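PDB 3SGH: SusD homolog from Bacteroides thetaiotaomicron, which probably binds glycans at the outer membrane as a SusD-like lipoprotein, working in sugar uptake by this gut bacterium. Local coordinates for residues Q32-W43 and H72-Y83. Sequence-based numbering, arbitrary orientation. Where two conformers were deposited one is given.
Sequences QQNACQEINCMW and HNDSSWGRLYGY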
ATOM      1  N   GLN A  32      -0.997  -0.146 -15.900  1.00 14.75           N
ATOM      2  CA  GLN A  32      -0.081  -0.227 -17.024  1.00 15.19           C
ATOM      3  C   GLN A  32       1.154  -1.015 -16.574  1.00 14.99           C
ATOM      4  O   GLN A  32       1.635  -0.867 -15.443  1.00 12.75           O
ATOM      5  CB  GLN A  32       0.257   1.164 -17.521  1.00 16.12           C
ATOM      6  CG  GLN A  32       0.996   1.206 -18.868  1.00 15.55           C
ATOM      7  CD  GLN A  32       2.484   1.091 -18.768  1.00 17.67           C
ATOM      8  OE1 GLN A  32       3.079   1.305 -17.692  1.00 16.30           O
ATOM      9  NE2 GLN A  32       3.119   0.788 -19.898  1.00 18.14           N
ATOM     10  N   GLN A  33       1.720  -1.813 -17.467  1.00 15.17           N
ATOM     11  CA  GLN A  33       2.702  -2.787 -17.059  1.00 15.78           C
ATOM     12  C   GLN A  33       3.927  -2.194 -16.345  1.00 15.05           C
ATOM     13  O   GLN A  33       4.397  -2.783 -15.372  1.00 14.26           O
ATOM     14  CB  GLN A  33       3.117  -3.685 -18.241  1.00 16.31           C
ATOM     15  CG  GLN A  33       3.853  -2.935 -19.344  1.00 16.99           C
ATOM     16  CD  GLN A  33       3.783  -3.647 -20.660  1.00 19.40           C
ATOM     17  OE1 GLN A  33       2.684  -4.020 -21.135  1.00 20.05           O
ATOM     18  NE2 GLN A  33       4.937  -3.897 -21.248  1.00 18.91           N
ATOM     19  N   ASN A  34       4.431  -1.038 -16.805  1.00 13.93           N
ATOM     20  CA  ASN A  34       5.598  -0.423 -16.160  1.00 14.73           C
ATOM     21  C   ASN A  34       5.238   0.311 -14.878  1.00 14.91           C
ATOM     22  O   ASN A  34       5.986   0.236 -13.916  1.00 13.63           O
ATOM     23  CB  ASN A  34       6.285   0.518 -17.134  1.00 16.02           C
ATOM     24  CG  ASN A  34       6.641  -0.194 -18.447  1.00 18.10           C
ATOM     25  OD1 ASN A  34       6.142   0.164 -19.503  1.00 18.59           O
ATOM     26  ND2 ASN A  34       7.433  -1.246 -18.354  1.00 19.08           N
ATOM     27  N   ALA A  35       4.100   0.988 -14.855  1.00 14.38           N
ATOM     28  CA  ALA A  35       3.563   1.566 -13.609  1.00 14.35           C
ATOM     29  C   ALA A  35       3.395   0.467 -12.561  1.00 13.98           C
ATOM     30  O   ALA A  35       3.763   0.660 -11.413  1.00 15.05           O
ATOM     31  CB  ALA A  35       2.198   2.248 -13.883  1.00 15.65           C
ATOM     32  N   CYS A  36       2.815  -0.669 -12.985  1.00 13.82           N
ATOM     33  CA  CYS A  36       2.617  -1.829 -12.115  1.00 13.74           C
ATOM     34  C   CYS A  36       3.950  -2.335 -11.548  1.00 13.27           C
ATOM     35  O   CYS A  36       4.082  -2.526 -10.340  1.00 13.19           O
ATOM     36  CB  CYS A  36       1.848  -2.937 -12.839  1.00 12.84           C
ATOM     37  SG  CYS A  36       1.338  -4.239 -11.723  1.00 16.28           S
ATOM     38  N   GLN A  37       4.953  -2.494 -12.398  1.00 13.21           N
ATOM     39  CA  GLN A  37       6.233  -2.942 -11.904  1.00 13.26           C
ATOM     40  C   GLN A  37       6.797  -1.940 -10.912  1.00 13.54           C
ATOM     41  O   GLN A  37       7.214  -2.321  -9.816  1.00 15.11           O
ATOM     42  CB  GLN A  37       7.245  -3.199 -12.988  1.00 13.39           C
ATOM     43  CG  GLN A  37       8.591  -3.705 -12.352  1.00 15.06           C
ATOM     44  CD  GLN A  37       9.485  -4.392 -13.379  1.00 16.73           C
ATOM     45  OE1 GLN A  37       9.743  -3.840 -14.466  1.00 16.90           O
ATOM     46  NE2 GLN A  37       9.955  -5.589 -13.035  1.00 15.17           N
ATOM     47  N   GLU A  38       6.753  -0.673 -11.302  1.00 14.34           N
ATOM     48  CA  GLU A  38       7.412   0.387 -10.497  1.00 14.35           C
ATOM     49  C   GLU A  38       6.787   0.561  -9.116  1.00 14.38           C
ATOM     50  O   GLU A  38       7.491   0.686  -8.118  1.00 14.78           O
ATOM     51  CB  GLU A  38       7.409   1.706 -11.254  1.00 14.42           C
ATOM     52  CG  GLU A  38       8.283   1.659 -12.535  1.00 15.94           C
ATOM     53  CD  GLU A  38       8.001   2.848 -13.494  1.00 21.11           C
ATOM     54  OE1 GLU A  38       7.264   3.767 -13.116  1.00 19.00           O
ATOM     55  OE2 GLU A  38       8.539   2.834 -14.611  1.00 21.62           O
ATOM     56  N   ILE A  39       5.458   0.560  -9.054  1.00 14.17           N
ATOM     57  CA  ILE A  39       4.746   0.793  -7.820  1.00 14.44           C
ATOM     58  C   ILE A  39       4.370  -0.489  -7.086  1.00 13.92           C
ATOM     59  O   ILE A  39       4.412  -0.531  -5.858  1.00 13.84           O
ATOM     60  CB  ILE A  39       3.476   1.674  -8.113  1.00 14.63           C
ATOM     61  CG1 ILE A  39       3.895   3.044  -8.687  1.00 16.43           C
ATOM     62  CG2 ILE A  39       2.546   1.823  -6.851  1.00 14.12           C
ATOM     63  CD1 ILE A  39       4.626   3.982  -7.673  1.00 17.49           C
ATOM     64  N   ASN A  40       3.942  -1.502  -7.827  1.00 13.44           N
ATOM     65  CA  ASN A  40       3.424  -2.706  -7.234  1.00 13.85           C
ATOM     66  C   ASN A  40       4.436  -3.832  -7.121  1.00 13.99           C
ATOM     67  O   ASN A  40       4.153  -4.777  -6.408  1.00 14.26           O
ATOM     68  CB  ASN A  40       2.196  -3.216  -7.996  1.00 13.59           C
ATOM     69  CG  ASN A  40       1.015  -2.260  -7.903  1.00 13.98           C
ATOM     70  OD1 ASN A  40       0.811  -1.623  -6.868  1.00 16.02           O
ATOM     71  ND2 ASN A  40       0.233  -2.163  -8.963  1.00 14.35           N
ATOM     72  N   CYS A  41       5.598  -3.753  -7.768  1.00 14.30           N
ATOM     73  CA  CYS A  41       6.519  -4.906  -7.817  1.00 14.54           C
ATOM     74  C   CYS A  41       8.000  -4.641  -7.607  1.00 14.90           C
ATOM     75  O   CYS A  41       8.837  -5.491  -8.003  1.00 16.64           O
ATOM     76  CB  CYS A  41       6.360  -5.638  -9.163  1.00 13.65           C
ATOM     77  SG  CYS A  41       4.646  -6.089  -9.695  1.00 15.36           S
HETATM   78  N   MSE A  42       8.351  -3.533  -6.957  1.00 14.60           N
HETATM   79  CA  MSE A  42       9.750  -3.148  -6.745  0.70 14.82           C
HETATM   80  C   MSE A  42       9.983  -2.936  -5.246  1.00 14.11           C
HETATM   81  O   MSE A  42      10.165  -3.906  -4.495  1.00 14.51           O
HETATM   82  CB  MSE A  42      10.129  -1.892  -7.582  0.70 14.61           C
HETATM   83  CG  MSE A  42      10.159  -2.132  -9.104  0.70 15.22           C
HETATM   84 SE   MSE A  42      11.470  -3.424  -9.752  0.52 15.51          SE
HETATM   85  CE  MSE A  42      13.045  -2.276  -9.933  0.70 16.28           C
ATOM     86  N   TRP A  43       9.951  -1.676  -4.807  1.00 13.81           N
ATOM     87  CA  TRP A  43      10.012  -1.411  -3.377  1.00 12.65           C
ATOM     88  C   TRP A  43       8.857  -2.065  -2.641  1.00 13.25           C
ATOM     89  O   TRP A  43       8.922  -2.260  -1.425  1.00 13.34           O
ATOM     90  CB  TRP A  43      10.086   0.103  -3.029  1.00 12.78           C
ATOM     91  CG  TRP A  43       8.956   0.890  -3.633  1.00 14.08           C
ATOM     92  CD1 TRP A  43       8.998   1.602  -4.785  1.00 15.31           C
ATOM     93  CD2 TRP A  43       7.609   0.990  -3.152  1.00 13.91           C
ATOM     94  NE1 TRP A  43       7.775   2.127  -5.065  1.00 13.72           N
ATOM     95  CE2 TRP A  43       6.897   1.773  -4.085  1.00 14.14           C
ATOM     96  CE3 TRP A  43       6.926   0.479  -2.039  1.00 13.76           C
ATOM     97  CZ2 TRP A  43       5.516   2.045  -3.953  1.00 16.07           C
ATOM     98  CZ3 TRP A  43       5.542   0.761  -1.911  1.00 14.94           C
ATOM     99  CH2 TRP A  43       4.877   1.551  -2.848  1.00 16.79           C
ATOM    100  N   HIS A  72      15.923   3.349 -10.489  1.00 16.08           N
ATOM    101  CA  HIS A  72      14.934   2.562  -9.770  1.00 14.39           C
ATOM    102  C   HIS A  72      14.369   3.388  -8.634  1.00 14.00           C
ATOM    103  O   HIS A  72      13.162   3.509  -8.505  1.00 14.85           O
ATOM    104  CB  HIS A  72      15.526   1.252  -9.269  1.00 13.76           C
ATOM    105  CG  HIS A  72      15.774   0.282 -10.360  1.00 14.41           C
ATOM    106  ND1 HIS A  72      16.294  -0.969 -10.143  1.00 16.60           N
ATOM    107  CD2 HIS A  72      15.528   0.372 -11.691  1.00 18.45           C
ATOM    108  CE1 HIS A  72      16.380  -1.602 -11.300  1.00 17.67           C
ATOM    109  NE2 HIS A  72      15.913  -0.814 -12.259  1.00 18.54           N
ATOM    110  N   ASN A  73      15.215   3.999  -7.827  1.00 14.40           N
ATOM    111  CA  ASN A  73      14.691   4.834  -6.750  1.00 13.96           C
ATOM    112  C   ASN A  73      13.670   5.900  -7.248  1.00 13.50           C
ATOM    113  O   ASN A  73      12.611   6.053  -6.679  1.00 13.90           O
ATOM    114  CB  ASN A  73      15.810   5.565  -6.036  1.00 14.19           C
ATOM    115  CG  ASN A  73      15.285   6.474  -4.930  1.00 16.89           C
ATOM    116  OD1 ASN A  73      15.071   6.023  -3.802  1.00 14.47           O
ATOM    117  ND2 ASN A  73      15.032   7.733  -5.261  1.00 12.49           N
ATOM    118  N   ASP A  74      14.052   6.620  -8.290  1.00 13.96           N
ATOM    119  CA  ASP A  74      13.301   7.781  -8.779  1.00 14.98           C
ATOM    120  C   ASP A  74      12.048   7.436  -9.566  1.00 15.85           C
ATOM    121  O   ASP A  74      11.304   8.335  -9.965  1.00 14.96           O
ATOM    122  CB  ASP A  74      14.217   8.604  -9.720  1.00 14.42           C
ATOM    123  CG  ASP A  74      15.464   9.191  -9.011  1.00 15.27           C
ATOM    124  OD1 ASP A  74      15.632   9.001  -7.767  1.00 18.11           O
ATOM    125  OD2 ASP A  74      16.265   9.875  -9.712  1.00 15.47           O
ATOM    126  N   SER A  75      11.802   6.163  -9.834  1.00 15.71           N
ATOM    127  CA  SER A  75      10.656   5.793 -10.680  1.00 16.10           C
ATOM    128  C   SER A  75       9.305   6.252 -10.162  1.00 15.62           C
ATOM    129  O   SER A  75       8.425   6.698 -10.936  1.00 15.86           O
ATOM    130  CB  SER A  75      10.626   4.262 -10.883  1.00 16.03           C
ATOM    131  OG  SER A  75      11.687   3.859 -11.715  1.00 19.79           O
ATOM    132  N   SER A  76       9.084   6.059  -8.871  1.00 14.71           N
ATOM    133  CA  SER A  76       7.774   6.327  -8.281  1.00 14.11           C
ATOM    134  C   SER A  76       7.391   7.794  -8.414  1.00 14.93           C
ATOM    135  O   SER A  76       6.238   8.107  -8.793  1.00 14.51           O
ATOM    136  CB  SER A  76       7.742   5.888  -6.810  1.00 13.52           C
ATOM    137  OG  SER A  76       7.878   4.472  -6.694  1.00 14.46           O
ATOM    138  N   TRP A  77       8.338   8.680  -8.115  1.00 14.64           N
ATOM    139  CA  TRP A  77       8.112  10.111  -8.288  1.00 15.30           C
ATOM    140  C   TRP A  77       7.638  10.382  -9.681  1.00 15.80           C
ATOM    141  O   TRP A  77       6.614  11.044  -9.887  1.00 15.97           O
ATOM    142  CB  TRP A  77       9.375  10.909  -7.996  1.00 16.14           C
ATOM    143  CG  TRP A  77       9.291  12.345  -8.411  1.00 18.91           C
ATOM    144  CD1 TRP A  77       9.293  12.796  -9.679  1.00 20.74           C
ATOM    145  CD2 TRP A  77       9.189  13.528  -7.563  1.00 19.36           C
ATOM    146  NE1 TRP A  77       9.199  14.177  -9.699  1.00 21.53           N
ATOM    147  CE2 TRP A  77       9.122  14.647  -8.415  1.00 20.95           C
ATOM    148  CE3 TRP A  77       9.124  13.742  -6.174  1.00 20.92           C
ATOM    149  CZ2 TRP A  77       9.051  15.983  -7.932  1.00 20.65           C
ATOM    150  CZ3 TRP A  77       9.051  15.077  -5.685  1.00 19.14           C
ATOM    151  CH2 TRP A  77       8.995  16.178  -6.573  1.00 22.43           C
ATOM    152  N   GLY A  78       8.387   9.887 -10.659  1.00 16.34           N
ATOM    153  CA  GLY A  78       8.074  10.181 -12.067  1.00 17.34           C
ATOM    154  C   GLY A  78       6.722   9.659 -12.492  1.00 17.26           C
ATOM    155  O   GLY A  78       5.963  10.317 -13.242  1.00 17.07           O
ATOM    156  N   ARG A  79       6.400   8.468 -11.995  1.00 15.68           N
ATOM    157  CA  ARG A  79       5.174   7.827 -12.384  1.00 16.86           C
ATOM    158  C   ARG A  79       3.939   8.569 -11.807  1.00 16.37           C
ATOM    159  O   ARG A  79       2.968   8.872 -12.541  1.00 17.09           O
ATOM    160  CB  ARG A  79       5.204   6.361 -11.917  1.00 17.65           C
ATOM    161  CG  ARG A  79       3.982   5.512 -12.371  1.00 18.98           C
ATOM    162  CD  ARG A  79       3.821   5.452 -13.873  1.00 22.34           C
ATOM    163  NE  ARG A  79       4.952   4.823 -14.520  1.00 20.84           N
ATOM    164  CZ  ARG A  79       5.039   4.539 -15.810  1.00 26.12           C
ATOM    165  NH1 ARG A  79       4.023   4.799 -16.626  1.00 29.62           N
ATOM    166  NH2 ARG A  79       6.136   3.966 -16.263  1.00 23.90           N
ATOM    167  N   LEU A  80       3.987   8.843 -10.504  1.00 16.07           N
ATOM    168  CA  LEU A  80       2.874   9.437  -9.803  1.00 17.06           C
ATOM    169  C   LEU A  80       2.709  10.912 -10.205  1.00 18.32           C
ATOM    170  O   LEU A  80       1.598  11.341 -10.483  1.00 17.57           O
ATOM    171  CB  LEU A  80       3.060   9.338  -8.287  1.00 16.31           C
ATOM    172  CG  LEU A  80       3.064   7.865  -7.801  1.00 15.82           C
ATOM    173  CD1 LEU A  80       3.321   7.790  -6.292  1.00 18.38           C
ATOM    174  CD2 LEU A  80       1.708   7.145  -8.169  1.00 14.77           C
ATOM    175  N   TYR A  81       3.804  11.681 -10.210  1.00 19.05           N
ATOM    176  CA  TYR A  81       3.743  13.024 -10.764  1.00 20.73           C
ATOM    177  C   TYR A  81       3.225  13.061 -12.189  1.00 20.11           C
ATOM    178  O   TYR A  81       2.442  13.928 -12.531  1.00 19.20           O
ATOM    179  CB  TYR A  81       5.097  13.726 -10.719  1.00 21.13           C
ATOM    180  CG  TYR A  81       5.201  14.734  -9.620  1.00 26.25           C
ATOM    181  CD1 TYR A  81       5.299  14.360  -8.298  1.00 30.11           C
ATOM    182  CD2 TYR A  81       5.259  16.082  -9.939  1.00 31.58           C
ATOM    183  CE1 TYR A  81       5.382  15.328  -7.284  1.00 35.02           C
ATOM    184  CE2 TYR A  81       5.366  17.040  -8.975  1.00 36.92           C
ATOM    185  CZ  TYR A  81       5.416  16.673  -7.648  1.00 37.23           C
ATOM    186  OH  TYR A  81       5.528  17.678  -6.716  1.00 41.22           O
ATOM    187  N   GLY A  82       3.643  12.120 -13.021  1.00 20.19           N
ATOM    188  CA  GLY A  82       3.190  12.085 -14.395  1.00 20.45           C
ATOM    189  C   GLY A  82       1.690  11.934 -14.550  1.00 20.08           C
ATOM    190  O   GLY A  82       1.069  12.539 -15.451  1.00 19.59           O
ATOM    191  N   TYR A  83       1.078  11.129 -13.688  1.00 17.98           N
ATOM    192  CA  TYR A  83      -0.364  10.945 -13.788  1.00 17.82           C
ATOM    193  C   TYR A  83      -1.145  12.157 -13.227  1.00 17.69           C
ATOM    194  O   TYR A  83      -2.166  12.547 -13.785  1.00 17.58           O
ATOM    195  CB  TYR A  83      -0.806   9.654 -13.075  1.00 16.03           C
ATOM    196  CG  TYR A  83      -0.395   8.381 -13.760  1.00 16.98           C
ATOM    197  CD1 TYR A  83      -0.553   8.218 -15.133  1.00 15.89           C
ATOM    198  CD2 TYR A  83       0.060   7.292 -13.011  1.00 15.32           C
ATOM    199  CE1 TYR A  83      -0.183   7.058 -15.754  1.00 16.01           C
ATOM    200  CE2 TYR A  83       0.407   6.116 -13.617  1.00 17.14           C
ATOM    201  CZ  TYR A  83       0.291   5.990 -14.984  1.00 16.15           C
ATOM    202  OH  TYR A  83       0.634   4.805 -15.590  1.00 18.71           O
TER
HETATM  203  O   HOH W   1      -1.183   2.644 -14.912  1.00 15.08           O
HETATM  204  O   HOH W   2       5.834   3.453 -19.544  1.00 27.70           O
HETATM  205  O   HOH W   3       8.649   6.085 -13.666  1.00 18.17           O
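Two short helices of the SusD-like alpha-helical fold, 33-40 and 75-83, pack here with their N-to-C directions 129° apart, joined by a bidentate salt bridge between Glu38 and Arg79. Arg79 grips the carboxylate side-on, NE reaching Glu38 OE1 at 2.9 Å and NH2 reaching OE2 at 3.1 Å. Both oxygens lie in the guanidinium plane, yet the carboxylate is turned so that the nitrogens meet it from above its own plane. CG of Arg79 stands anti to the backbone N (chi1 -175°), and bends at chi2 and chi3 fold the chain over the first turn of helix 33-40. There one guanidinium face covers Ala35 N, itself bonded to the N-cap oxygen Gln32 OE1. Replacing Arg79 by an alanine removes the guanidinium and would probably leave the Glu38 carboxylate without its cationic mate and this helical turn less covered. A water binds both Glu38 OE1 and Ser75 O, and another links Gln32 N to Tyr83 OH. Deeper in, Trp43 NE1 donates to Ser76 OG (2.9 Å), which sits 23° out of the indole plane, while Ile39 CD1 lies 3.4 Å from the same oxygen and reaches Leu80 CG. Leu119 of helix 100-120 touches both Trp43 and Ser76. At the far end, in one of its two conformers, selenomethionine Met42 sets CE over the His72 ring face, a CH-pi contact 3.6 Å from the centroid. The whole is an obliquely crossed helix pair, closer to antiparallel than to parallel, with a charged, water-bridged side and a buried side within the alpha-helical SusD fold.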